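Local coordinates for CEP104 (Gallus gallus, PDB 5JO8), which is a centriolar protein whose TOG domain, an all-helical array, probably binds tubulin or microtubules, at residues T212-L224 against I239-Y253. Numbering follows the deposited sequence.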
ATOM      1  N   THR A 212      12.398   8.196  -7.965  1.00 22.35           N
ATOM      2  CA  THR A 212      13.437   8.826  -8.771  1.00 21.74           C
ATOM      3  C   THR A 212      12.781   9.805  -9.733  1.00 24.47           C
ATOM      4  O   THR A 212      11.570   9.766  -9.936  1.00 23.12           O
ATOM      5  CB  THR A 212      14.229   7.795  -9.600  1.00 26.43           C
ATOM      6  OG1 THR A 212      13.351   7.173 -10.545  1.00 25.82           O
ATOM      7  CG2 THR A 212      14.851   6.729  -8.691  1.00 31.23           C
ATOM      8  N   ILE A 213      13.578  10.682 -10.333  1.00 25.07           N
ATOM      9  CA  ILE A 213      13.037  11.599 -11.325  1.00 27.24           C
ATOM     10  C   ILE A 213      12.369  10.804 -12.442  1.00 19.72           C
ATOM     11  O   ILE A 213      11.292  11.148 -12.894  1.00 22.18           O
ATOM     12  CB  ILE A 213      14.115  12.550 -11.870  1.00 32.74           C
ATOM     13  CG1 ILE A 213      14.724  13.367 -10.732  1.00 33.86           C
ATOM     14  CG2 ILE A 213      13.523  13.465 -12.928  1.00 34.01           C
ATOM     15  CD1 ILE A 213      16.011  14.050 -11.110  1.00 39.37           C
ATOM     16  N   SER A 214      13.013   9.719 -12.860  0.60 22.04           N
ATOM     17  CA  SER A 214      12.501   8.906 -13.951  0.60 24.71           C
ATOM     18  C   SER A 214      11.158   8.252 -13.632  0.60 19.46           C
ATOM     19  O   SER A 214      10.220   8.346 -14.427  0.60 21.88           O
ATOM     20  CB  SER A 214      13.521   7.832 -14.337  0.60 25.71           C
ATOM     21  OG  SER A 214      14.795   8.398 -14.589  0.60 30.14           O
ATOM     22  N   ASN A 215      11.067   7.577 -12.488  1.00 21.28           N
ATOM     23  CA  ASN A 215       9.837   6.841 -12.177  1.00 19.98           C
ATOM     24  C   ASN A 215       8.677   7.751 -11.763  1.00 18.41           C
ATOM     25  O   ASN A 215       7.526   7.473 -12.082  1.00 19.49           O
ATOM     26  CB  ASN A 215      10.031   5.594 -11.275  1.00 18.64           C
ATOM     27  CG  ASN A 215      10.420   5.918  -9.834  1.00 19.63           C
ATOM     28  OD1 ASN A 215      10.166   7.014  -9.324  1.00 20.84           O
ATOM     29  ND2 ASN A 215      10.989   4.925  -9.143  1.00 20.73           N
ATOM     30  N   VAL A 216       9.003   8.878 -11.141  1.00 19.26           N
ATOM     31  CA  VAL A 216       7.991   9.888 -10.821  1.00 19.47           C
ATOM     32  C   VAL A 216       7.457  10.553 -12.090  1.00 17.25           C
ATOM     33  O   VAL A 216       6.243  10.705 -12.256  1.00 17.30           O
ATOM     34  CB  VAL A 216       8.532  10.917  -9.841  1.00 18.29           C
ATOM     35  CG1 VAL A 216       7.554  12.102  -9.722  1.00 20.67           C
ATOM     36  CG2 VAL A 216       8.780  10.267  -8.486  1.00 18.94           C
ATOM     37  N   MET A 217       8.353  10.940 -12.996  1.00 19.98           N
ATOM     38  CA  MET A 217       7.913  11.547 -14.245  1.00 19.32           C
ATOM     39  C   MET A 217       7.096  10.587 -15.111  1.00 17.81           C
ATOM     40  O   MET A 217       6.124  10.988 -15.743  1.00 20.72           O
ATOM     41  CB  MET A 217       9.092  12.121 -15.038  1.00 21.40           C
ATOM     42  CG  MET A 217       9.607  13.450 -14.505  1.00 22.62           C
ATOM     43  SD  MET A 217       8.340  14.725 -14.350  1.00 22.83           S
ATOM     44  CE  MET A 217       8.165  15.203 -16.058  1.00 24.24           C
ATOM     45  N   LYS A 218       7.500   9.318 -15.153  1.00 19.82           N
ATOM     46  CA  LYS A 218       6.714   8.345 -15.896  1.00 22.60           C
ATOM     47  C   LYS A 218       5.300   8.258 -15.316  1.00 19.08           C
ATOM     48  O   LYS A 218       4.306   8.324 -16.040  1.00 21.34           O
ATOM     49  CB  LYS A 218       7.385   6.971 -15.892  1.00 22.73           C
ATOM     50  CG  LYS A 218       6.485   5.884 -16.425  1.00 26.50           C
ATOM     51  CD  LYS A 218       7.153   4.525 -16.385  1.00 51.03           C
ATOM     52  CE  LYS A 218       8.117   4.338 -17.545  1.00 59.04           C
ATOM     53  NZ  LYS A 218       9.465   4.928 -17.302  1.00 57.70           N
ATOM     54  N   PHE A 219       5.221   8.137 -13.995  1.00 18.63           N
ATOM     55  CA  PHE A 219       3.928   8.076 -13.318  1.00 18.95           C
ATOM     56  C   PHE A 219       3.082   9.330 -13.547  1.00 18.67           C
ATOM     57  O   PHE A 219       1.929   9.245 -13.976  1.00 19.49           O
ATOM     58  CB  PHE A 219       4.114   7.839 -11.816  1.00 18.55           C
ATOM     59  CG  PHE A 219       2.839   7.960 -11.031  1.00 20.50           C
ATOM     60  CD1 PHE A 219       1.922   6.922 -11.007  1.00 19.59           C
ATOM     61  CD2 PHE A 219       2.537   9.134 -10.337  1.00 21.75           C
ATOM     62  CE1 PHE A 219       0.733   7.036 -10.293  1.00 20.03           C
ATOM     63  CE2 PHE A 219       1.355   9.254  -9.620  1.00 21.83           C
ATOM     64  CZ  PHE A 219       0.455   8.205  -9.593  1.00 20.81           C
ATOM     65  N   ALA A 220       3.666  10.491 -13.261  1.00 18.50           N
ATOM     66  CA  ALA A 220       2.938  11.759 -13.334  1.00 18.47           C
ATOM     67  C   ALA A 220       2.478  12.068 -14.753  1.00 18.27           C
ATOM     68  O   ALA A 220       1.352  12.527 -14.951  1.00 18.74           O
ATOM     69  CB  ALA A 220       3.797  12.894 -12.794  1.00 21.84           C
ATOM     70  N   THR A 221       3.330  11.815 -15.744  1.00 19.44           N
ATOM     71  CA  THR A 221       2.935  12.130 -17.109  1.00 18.46           C
ATOM     72  C   THR A 221       1.845  11.156 -17.562  1.00 19.91           C
ATOM     73  O   THR A 221       0.953  11.519 -18.331  1.00 23.74           O
ATOM     74  CB  THR A 221       4.126  12.169 -18.101  1.00 24.00           C
ATOM     75  OG1 THR A 221       4.807  10.911 -18.099  1.00 23.64           O
ATOM     76  CG2 THR A 221       5.108  13.280 -17.730  1.00 23.71           C
ATOM     77  N   GLY A 222       1.897   9.929 -17.058  1.00 22.13           N
ATOM     78  CA  GLY A 222       0.816   8.991 -17.291  1.00 22.86           C
ATOM     79  C   GLY A 222      -0.491   9.505 -16.711  1.00 22.42           C
ATOM     80  O   GLY A 222      -1.536   9.449 -17.361  1.00 24.72           O
ATOM     81  N   ALA A 223      -0.425  10.017 -15.483  1.00 21.93           N
ATOM     82  CA  ALA A 223      -1.608  10.521 -14.791  1.00 20.88           C
ATOM     83  C   ALA A 223      -2.222  11.753 -15.472  1.00 18.77           C
ATOM     84  O   ALA A 223      -3.400  12.039 -15.278  1.00 20.82           O
ATOM     85  CB  ALA A 223      -1.285  10.822 -13.320  1.00 22.69           C
ATOM     86  N   LEU A 224      -1.420  12.471 -16.262  1.00 22.33           N
ATOM     87  CA  LEU A 224      -1.911  13.642 -16.992  1.00 25.11           C
ATOM     88  C   LEU A 224      -2.921  13.240 -18.052  1.00 24.68           C
ATOM     89  O   LEU A 224      -3.675  14.080 -18.550  1.00 30.56           O
ATOM     90  CB  LEU A 224      -0.759  14.392 -17.664  1.00 26.67           C
ATOM     91  CG  LEU A 224       0.233  15.155 -16.786  1.00 31.19           C
ATOM     92  CD1 LEU A 224       1.346  15.763 -17.629  1.00 27.61           C
ATOM     93  CD2 LEU A 224      -0.493  16.225 -15.984  1.00 32.45           C
ATOM     94  N   ILE A 239       4.640  17.344 -10.871  1.00 18.44           N
ATOM     95  CA  ILE A 239       5.610  17.785 -11.861  1.00 19.13           C
ATOM     96  C   ILE A 239       6.198  19.154 -11.507  1.00 23.89           C
ATOM     97  O   ILE A 239       7.410  19.349 -11.591  1.00 23.87           O
ATOM     98  CB  ILE A 239       5.019  17.744 -13.273  1.00 20.86           C
ATOM     99  CG1 ILE A 239       4.737  16.290 -13.662  1.00 21.46           C
ATOM    100  CG2 ILE A 239       5.989  18.382 -14.284  1.00 22.30           C
ATOM    101  CD1 ILE A 239       3.844  16.145 -14.852  1.00 21.05           C
ATOM    102  N   PHE A 240       5.345  20.091 -11.097  1.00 20.69           N
ATOM    103  CA  PHE A 240       5.819  21.418 -10.711  1.00 22.10           C
ATOM    104  C   PHE A 240       6.779  21.321  -9.532  1.00 23.46           C
ATOM    105  O   PHE A 240       7.786  22.019  -9.479  1.00 26.08           O
ATOM    106  CB  PHE A 240       4.646  22.331 -10.344  1.00 20.19           C
ATOM    107  CG  PHE A 240       3.875  22.846 -11.527  1.00 21.22           C
ATOM    108  CD1 PHE A 240       4.534  23.298 -12.663  1.00 21.68           C
ATOM    109  CD2 PHE A 240       2.493  22.894 -11.503  1.00 25.77           C
ATOM    110  CE1 PHE A 240       3.819  23.788 -13.753  1.00 27.06           C
ATOM    111  CE2 PHE A 240       1.773  23.381 -12.585  1.00 25.37           C
ATOM    112  CZ  PHE A 240       2.437  23.824 -13.713  1.00 27.24           C
ATOM    113  N   GLY A 241       6.461  20.448  -8.585  1.00 22.35           N
ATOM    114  CA  GLY A 241       7.337  20.213  -7.452  1.00 24.50           C
ATOM    115  C   GLY A 241       8.716  19.749  -7.891  1.00 30.44           C
ATOM    116  O   GLY A 241       9.741  20.256  -7.426  1.00 30.76           O
ATOM    117  N   MET A 242       8.735  18.787  -8.805  1.00 24.60           N
ATOM    118  CA  MET A 242       9.979  18.243  -9.331  1.00 28.23           C
ATOM    119  C   MET A 242      10.751  19.293 -10.120  1.00 30.22           C
ATOM    120  O   MET A 242      11.978  19.366 -10.030  1.00 31.82           O
ATOM    121  CB  MET A 242       9.695  17.047 -10.241  1.00 30.15           C
ATOM    122  CG  MET A 242       8.955  15.917  -9.567  1.00 30.04           C
ATOM    123  SD  MET A 242      10.042  14.553  -9.152  1.00 44.67           S
ATOM    124  CE  MET A 242      10.931  15.243  -7.768  1.00 29.94           C
ATOM    125  N   TYR A 243      10.023  20.091 -10.896  1.00 29.94           N
ATOM    126  CA  TYR A 243      10.624  21.094 -11.767  1.00 27.12           C
ATOM    127  C   TYR A 243      11.455  22.105 -10.988  1.00 31.08           C
ATOM    128  O   TYR A 243      12.489  22.577 -11.468  1.00 31.59           O
ATOM    129  CB  TYR A 243       9.533  21.832 -12.545  1.00 26.24           C
ATOM    130  CG  TYR A 243      10.053  22.944 -13.428  1.00 25.86           C
ATOM    131  CD1 TYR A 243      10.604  22.665 -14.673  1.00 30.70           C
ATOM    132  CD2 TYR A 243       9.987  24.271 -13.021  1.00 24.61           C
ATOM    133  CE1 TYR A 243      11.077  23.680 -15.491  1.00 28.53           C
ATOM    134  CE2 TYR A 243      10.462  25.291 -13.829  1.00 26.74           C
ATOM    135  CZ  TYR A 243      11.005  24.988 -15.061  1.00 32.05           C
ATOM    136  OH  TYR A 243      11.478  25.996 -15.871  1.00 28.36           O
ATOM    137  N   ARG A 244      10.992  22.442  -9.789  1.00 32.85           N
ATOM    138  CA  ARG A 244      11.688  23.404  -8.946  1.00 41.22           C
ATOM    139  C   ARG A 244      13.087  22.914  -8.593  1.00 37.23           C
ATOM    140  O   ARG A 244      14.018  23.709  -8.465  1.00 41.10           O
ATOM    141  CB  ARG A 244      10.885  23.675  -7.671  1.00 35.09           C
ATOM    142  CG  ARG A 244       9.521  24.286  -7.921  1.00 37.06           C
ATOM    143  CD  ARG A 244       8.756  24.510  -6.619  1.00 34.96           C
ATOM    144  NE  ARG A 244       7.456  25.125  -6.871  1.00 37.34           N
ATOM    145  CZ  ARG A 244       7.251  26.435  -6.934  1.00 37.38           C
ATOM    146  NH1 ARG A 244       8.263  27.274  -6.763  1.00 46.02           N
ATOM    147  NH2 ARG A 244       6.032  26.905  -7.172  1.00 49.20           N
ATOM    148  N   LYS A 245      13.229  21.599  -8.454  1.00 32.78           N
ATOM    149  CA  LYS A 245      14.489  20.988  -8.051  1.00 38.84           C
ATOM    150  C   LYS A 245      15.293  20.474  -9.245  1.00 41.27           C
ATOM    151  O   LYS A 245      16.526  20.445  -9.207  1.00 45.63           O
ATOM    152  CB  LYS A 245      14.220  19.826  -7.090  1.00 41.85           C
ATOM    153  CG  LYS A 245      13.329  20.176  -5.907  1.00 50.78           C
ATOM    154  CD  LYS A 245      12.620  18.940  -5.366  1.00 41.56           C
ATOM    155  CE  LYS A 245      12.841  18.767  -3.871  1.00 46.63           C
ATOM    156  NZ  LYS A 245      14.239  18.354  -3.560  1.00 58.93           N
ATOM    157  N   HIS A 246      14.596  20.067 -10.303  1.00 30.47           N
ATOM    158  CA  HIS A 246      15.240  19.340 -11.398  1.00 30.04           C
ATOM    159  C   HIS A 246      14.824  19.897 -12.751  1.00 24.21           C
ATOM    160  O   HIS A 246      14.361  19.157 -13.622  1.00 26.81           O
ATOM    161  CB  HIS A 246      14.872  17.860 -11.324  1.00 32.28           C
ATOM    162  CG  HIS A 246      15.111  17.238  -9.981  1.00 45.25           C
ATOM    163  ND1 HIS A 246      16.363  16.853  -9.553  1.00 44.93           N
ATOM    164  CD2 HIS A 246      14.256  16.921  -8.980  1.00 35.36           C
ATOM    165  CE1 HIS A 246      16.270  16.331  -8.342  1.00 43.18           C
ATOM    166  NE2 HIS A 246      15.004  16.361  -7.971  1.00 36.21           N
ATOM    167  N   LYS A 247      14.998  21.202 -12.924  1.00 25.94           N
ATOM    168  CA  LYS A 247      14.494  21.900 -14.101  1.00 24.43           C
ATOM    169  C   LYS A 247      14.905  21.248 -15.430  1.00 26.74           C
ATOM    170  O   LYS A 247      14.050  20.957 -16.271  1.00 24.80           O
ATOM    171  CB  LYS A 247      14.926  23.367 -14.065  1.00 32.34           C
ATOM    172  CG  LYS A 247      14.569  24.153 -15.308  1.00 39.18           C
ATOM    173  CD  LYS A 247      14.828  25.639 -15.107  1.00 41.65           C
ATOM    174  CE  LYS A 247      14.591  26.417 -16.387  1.00 50.54           C
ATOM    175  NZ  LYS A 247      15.468  25.934 -17.485  1.00 56.55           N
ATOM    176  N   ALA A 248      16.204  21.013 -15.599  1.00 29.35           N
ATOM    177  CA  ALA A 248      16.742  20.469 -16.848  1.00 34.22           C
ATOM    178  C   ALA A 248      16.161  19.098 -17.175  1.00 24.81           C
ATOM    179  O   ALA A 248      15.709  18.864 -18.298  1.00 28.28           O
ATOM    180  CB  ALA A 248      18.267  20.389 -16.786  1.00 33.87           C
ATOM    181  N   ALA A 249      16.169  18.209 -16.185  1.00 28.12           N
ATOM    182  CA  ALA A 249      15.685  16.843 -16.360  1.00 26.54           C
ATOM    183  C   ALA A 249      14.214  16.819 -16.746  1.00 24.46           C
ATOM    184  O   ALA A 249      13.802  16.045 -17.608  1.00 26.65           O
ATOM    185  CB  ALA A 249      15.917  16.030 -15.097  1.00 25.37           C
ATOM    186  N   ILE A 250      13.425  17.684 -16.119  1.00 21.61           N
ATOM    187  CA  ILE A 250      12.002  17.734 -16.403  1.00 21.00           C
ATOM    188  C   ILE A 250      11.741  18.206 -17.824  1.00 22.24           C
ATOM    189  O   ILE A 250      10.949  17.606 -18.556  1.00 21.82           O
ATOM    190  CB  ILE A 250      11.257  18.594 -15.371  1.00 20.91           C
ATOM    191  CG1 ILE A 250      11.447  18.031 -13.959  1.00 31.39           C
ATOM    192  CG2 ILE A 250       9.790  18.695 -15.736  1.00 22.72           C
ATOM    193  CD1 ILE A 250      11.283  16.547 -13.846  1.00 30.32           C
ATOM    194  N   LEU A 251      12.408  19.282 -18.226  1.00 21.76           N
ATOM    195  CA  LEU A 251      12.223  19.802 -19.574  1.00 22.72           C
ATOM    196  C   LEU A 251      12.684  18.807 -20.643  1.00 21.43           C
ATOM    197  O   LEU A 251      12.111  18.741 -21.732  1.00 25.73           O
ATOM    198  CB  LEU A 251      12.952  21.136 -19.732  1.00 22.72           C
ATOM    199  CG  LEU A 251      12.349  22.267 -18.907  1.00 23.26           C
ATOM    200  CD1 LEU A 251      13.307  23.449 -18.872  1.00 30.87           C
ATOM    201  CD2 LEU A 251      11.005  22.670 -19.487  1.00 26.54           C
ATOM    202  N   GLU A 252      13.720  18.044 -20.317  1.00 22.01           N
ATOM    203  CA  GLU A 252      14.243  17.023 -21.222  1.00 20.78           C
ATOM    204  C   GLU A 252      13.301  15.830 -21.326  1.00 23.96           C
ATOM    205  O   GLU A 252      13.348  15.080 -22.297  1.00 21.39           O
ATOM    206  CB  GLU A 252      15.630  16.573 -20.763  1.00 27.79           C
ATOM    207  CG  GLU A 252      16.738  17.578 -21.086  1.00 33.91           C
ATOM    208  CD  GLU A 252      17.935  17.437 -20.166  1.00 51.61           C
ATOM    209  OE1 GLU A 252      17.951  16.491 -19.348  1.00 41.24           O
ATOM    210  OE2 GLU A 252      18.854  18.281 -20.252  1.00 51.86           O
ATOM    211  N   TYR A 253      12.440  15.658 -20.330  1.00 21.58           N
ATOM    212  CA  TYR A 253      11.534  14.521 -20.326  1.00 21.06           C
ATOM    213  C   TYR A 253      10.303  14.802 -21.166  1.00 19.78           C
ATOM    214  O   TYR A 253       9.840  13.951 -21.934  1.00 17.84           O
ATOM    215  CB  TYR A 253      11.119  14.176 -18.886  1.00 19.08           C
ATOM    216  CG  TYR A 253      10.472  12.815 -18.758  1.00 21.11           C
ATOM    217  CD1 TYR A 253      11.248  11.683 -18.550  1.00 20.56           C
ATOM    218  CD2 TYR A 253       9.097  12.653 -18.857  1.00 21.30           C
ATOM    219  CE1 TYR A 253      10.668  10.419 -18.449  1.00 21.06           C
ATOM    220  CE2 TYR A 253       8.504  11.393 -18.754  1.00 19.92           C
ATOM    221  CZ  TYR A 253       9.301  10.286 -18.544  1.00 20.96           C
ATOM    222  OH  TYR A 253       8.733   9.037 -18.441  1.00 23.21           O
TER
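Y253 lays its ring against helix 213-223 as a knob among S214, M217, K218 and T221. M217 CB makes a CH-pi contact over the centre of one face, 3.7 Å from the ring centroid, while T221 OG1 comes up at the edge, 3.8 Å from Y253 CE2. That hydroxyl is held by its bond to M217 O (2.7 Å), which also accepts from T221 N on the other face of the carbonyl. The M217 chain bends twice (chi2 -54°, chi3 -77°), which brings SD against a side chain from each helix of 239-253: 3.5 Å from I250 CD1 and 4.0 Å from I239 CG1. I239 CG1 packs against A220 CB, and I239 meets L224 tip to tip, CD1 to CD1 at 3.8 Å; L270 and F274 of helix 265-276 pack on it as well. At the start of helix 213-223, framed by the T212-N215 capping box, I213 splits its branches. CD1 makes a CH-pi contact over one face of the H246 imidazole, offset toward the ND1 rim, 3.5 Å from the centroid, and CG2 reaches A249 and I250. Helix 213-223 runs roughly antiparallel to helix 239-245 (146°), while helix 247-253, after the turn at H246, runs more nearly along helix 213-223, packing of successive helices in the HEAT-repeat-like array of a TOG domain.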